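Side-chain contact in oligogalacturonate lyase (Yersinia enterocolitica subsp. enterocolitica, PDB 3PE7), which cleaves oligogalacturonides by beta-elimination, probably with the help of a bound metal ion, on a seven-bladed beta-propeller: residues 159-163 / 164-168. Numbering follows the deposited sequence.
Sequences HEFYF and TKPCC
Two torsions shape the turn that follows helix 155-161 and leads to strand 168-174 of a propeller blade: at Thr-164 chi1 of 66° sets OG1 between its backbone N and carbonyl carbon, within reach of Phe-161 O, and at Phe-161 CG lies opposite its own backbone N (chi1 -171°), which carries the ring to Pro-166. The turn illustrates how a threonine can take up one carbonyl twice over. Its hydroxyl gives a short bond of 2.6 Å from OG1 to Phe-161 O, in the carbonyl plane and on a lone pair, while the amide of the same residue reaches that oxygen from above the plane, 3.1 Å from Thr-164 N to Phe-161 O. Two donors thus grip one acceptor. A weak bond from Lys-165 N to Tyr-162 O follows, and at Lys-165 the backbone takes positive phi (50°). Pro-166 then folds back obliquely against the Phe-161 ring, which also meets Trp-189 edge-to-face; ring and proline both pack on Ile-144 of strand 138-145, in the same four-stranded blade as 168-174. The apolar closure is made by the far end of the ring, with Phe-161 CZ 3.7 Å from Pro-166 CB and CE2 equally near Pro-166 CG.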
ATOM      1  N   HIS A 159       1.578  17.427   9.771  1.00 21.86           N
ATOM      2  CA  HIS A 159       0.709  17.799  10.889  1.00 22.30           C
ATOM      3  C   HIS A 159      -0.026  19.118  10.658  1.00 22.22           C
ATOM      4  O   HIS A 159      -1.261  19.178  10.760  1.00 22.90           O
ATOM      5  CB  HIS A 159       1.511  17.846  12.202  1.00 22.98           C
ATOM      6  CG  HIS A 159       0.677  18.144  13.411  1.00 24.42           C
ATOM      7  ND1 HIS A 159       0.477  19.425  13.877  1.00 27.04           N
ATOM      8  CD2 HIS A 159      -0.021  17.330  14.235  1.00 25.30           C
ATOM      9  CE1 HIS A 159      -0.295  19.386  14.950  1.00 26.65           C
ATOM     10  NE2 HIS A 159      -0.619  18.128  15.181  1.00 24.92           N
ATOM     11  N   GLU A 160       0.727  20.164  10.314  1.00 21.23           N
ATOM     12  CA  GLU A 160       0.182  21.512  10.126  1.00 20.58           C
ATOM     13  C   GLU A 160      -0.751  21.633   8.928  1.00 19.70           C
ATOM     14  O   GLU A 160      -1.658  22.476   8.915  1.00 19.48           O
ATOM     15  CB  GLU A 160       1.316  22.544   9.991  1.00 21.73           C
ATOM     16  CG  GLU A 160       2.166  22.717  11.275  1.00 23.28           C
ATOM     17  CD  GLU A 160       1.346  23.116  12.488  1.00 27.26           C
ATOM     18  OE1 GLU A 160       0.570  24.093  12.398  1.00 28.97           O
ATOM     19  OE2 GLU A 160       1.492  22.456  13.540  1.00 29.52           O
ATOM     20  N   PHE A 161      -0.522  20.793   7.918  1.00 18.46           N
ATOM     21  CA  PHE A 161      -1.303  20.855   6.685  1.00 17.29           C
ATOM     22  C   PHE A 161      -2.798  20.645   6.952  1.00 17.06           C
ATOM     23  O   PHE A 161      -3.648  21.274   6.313  1.00 17.55           O
ATOM     24  CB  PHE A 161      -0.795  19.803   5.701  1.00 16.83           C
ATOM     25  CG  PHE A 161      -1.385  19.929   4.336  1.00 15.28           C
ATOM     26  CD1 PHE A 161      -1.188  21.085   3.574  1.00 13.04           C
ATOM     27  CD2 PHE A 161      -2.143  18.895   3.799  1.00 14.00           C
ATOM     28  CE1 PHE A 161      -1.744  21.196   2.297  1.00 13.38           C
ATOM     29  CE2 PHE A 161      -2.689  19.004   2.516  1.00 14.49           C
ATOM     30  CZ  PHE A 161      -2.491  20.156   1.770  1.00 12.59           C
ATOM     31  N   TYR A 162      -3.090  19.754   7.889  1.00 16.88           N
ATOM     32  CA  TYR A 162      -4.470  19.424   8.261  1.00 17.54           C
ATOM     33  C   TYR A 162      -5.301  20.670   8.624  1.00 17.72           C
ATOM     34  O   TYR A 162      -6.457  20.794   8.220  1.00 17.02           O
ATOM     35  CB  TYR A 162      -4.460  18.431   9.426  1.00 17.50           C
ATOM     36  CG  TYR A 162      -5.788  18.277  10.149  1.00 18.11           C
ATOM     37  CD1 TYR A 162      -5.991  18.852  11.413  1.00 18.18           C
ATOM     38  CD2 TYR A 162      -6.831  17.554   9.579  1.00 18.55           C
ATOM     39  CE1 TYR A 162      -7.209  18.713  12.081  1.00 19.15           C
ATOM     40  CE2 TYR A 162      -8.058  17.415  10.234  1.00 18.91           C
ATOM     41  CZ  TYR A 162      -8.239  17.993  11.485  1.00 19.60           C
ATOM     42  OH  TYR A 162      -9.441  17.844  12.143  1.00 20.53           O
ATOM     43  N   PHE A 163      -4.689  21.599   9.347  1.00 18.15           N
ATOM     44  CA  PHE A 163      -5.403  22.776   9.845  1.00 18.85           C
ATOM     45  C   PHE A 163      -5.690  23.823   8.771  1.00 18.96           C
ATOM     46  O   PHE A 163      -6.508  24.729   8.995  1.00 19.67           O
ATOM     47  CB  PHE A 163      -4.622  23.404  11.002  1.00 19.45           C
ATOM     48  CG  PHE A 163      -4.386  22.467  12.147  1.00 20.45           C
ATOM     49  CD1 PHE A 163      -5.335  22.329  13.156  1.00 22.27           C
ATOM     50  CD2 PHE A 163      -3.217  21.712  12.216  1.00 21.69           C
ATOM     51  CE1 PHE A 163      -5.112  21.456  14.228  1.00 21.68           C
ATOM     52  CE2 PHE A 163      -2.986  20.827  13.291  1.00 22.89           C
ATOM     53  CZ  PHE A 163      -3.934  20.706  14.292  1.00 23.39           C
ATOM     54  N   THR A 164      -5.042  23.694   7.612  1.00 18.39           N
ATOM     55  CA  THR A 164      -5.236  24.632   6.504  1.00 18.80           C
ATOM     56  C   THR A 164      -6.529  24.408   5.724  1.00 18.37           C
ATOM     57  O   THR A 164      -6.889  25.228   4.897  1.00 18.32           O
ATOM     58  CB  THR A 164      -4.053  24.622   5.506  1.00 18.75           C
ATOM     59  OG1 THR A 164      -3.991  23.358   4.843  1.00 19.45           O
ATOM     60  CG2 THR A 164      -2.722  24.916   6.204  1.00 19.62           C
ATOM     61  N   LYS A 165      -7.216  23.294   5.992  1.00 18.24           N
ATOM     62  CA  LYS A 165      -8.462  22.956   5.283  1.00 18.46           C
ATOM     63  C   LYS A 165      -8.318  23.059   3.768  1.00 17.75           C
ATOM     64  O   LYS A 165      -9.031  23.842   3.111  1.00 17.99           O
ATOM     65  CB  LYS A 165      -9.637  23.824   5.772  1.00 19.18           C
ATOM     66  CG  LYS A 165     -10.114  23.486   7.167  1.00 22.15           C
ATOM     67  CD  LYS A 165     -11.340  24.307   7.542  1.00 25.04           C
ATOM     68  CE  LYS A 165     -11.478  24.426   9.042  1.00 28.77           C
ATOM     69  NZ  LYS A 165     -12.125  23.237   9.677  1.00 32.36           N
ATOM     70  N   PRO A 166      -7.394  22.272   3.195  1.00 16.27           N
ATOM     71  CA  PRO A 166      -7.135  22.352   1.761  1.00 15.91           C
ATOM     72  C   PRO A 166      -8.336  21.886   0.950  1.00 16.22           C
ATOM     73  O   PRO A 166      -9.075  20.998   1.394  1.00 15.98           O
ATOM     74  CB  PRO A 166      -5.982  21.369   1.553  1.00 16.23           C
ATOM     75  CG  PRO A 166      -6.132  20.367   2.699  1.00 14.65           C
ATOM     76  CD  PRO A 166      -6.607  21.208   3.854  1.00 15.38           C
ATOM     77  N   CYS A 167      -8.514  22.491  -0.220  1.00 15.38           N
ATOM     78  CA  CYS A 167      -9.545  22.083  -1.161  1.00 15.35           C
ATOM     79  C   CYS A 167      -9.095  20.815  -1.887  1.00 15.06           C
ATOM     80  O   CYS A 167      -8.137  20.831  -2.661  1.00 14.66           O
ATOM     81  CB  CYS A 167      -9.831  23.187  -2.163  1.00 15.03           C
ATOM     82  SG  CYS A 167     -11.086  22.723  -3.393  1.00 19.01           S
ATOM     83  N   CYS A 168      -9.787  19.715  -1.595  1.00 14.84           N
ATOM     84  CA  CYS A 168      -9.487  18.422  -2.173  1.00 15.05           C
ATOM     85  C   CYS A 168     -10.686  17.913  -2.943  1.00 14.98           C
ATOM     86  O   CYS A 168     -11.823  18.063  -2.495  1.00 14.87           O
ATOM     87  CB  CYS A 168      -9.189  17.415  -1.058  1.00 14.53           C
ATOM     88  SG  CYS A 168      -7.766  17.840  -0.042  1.00 14.38           S
TER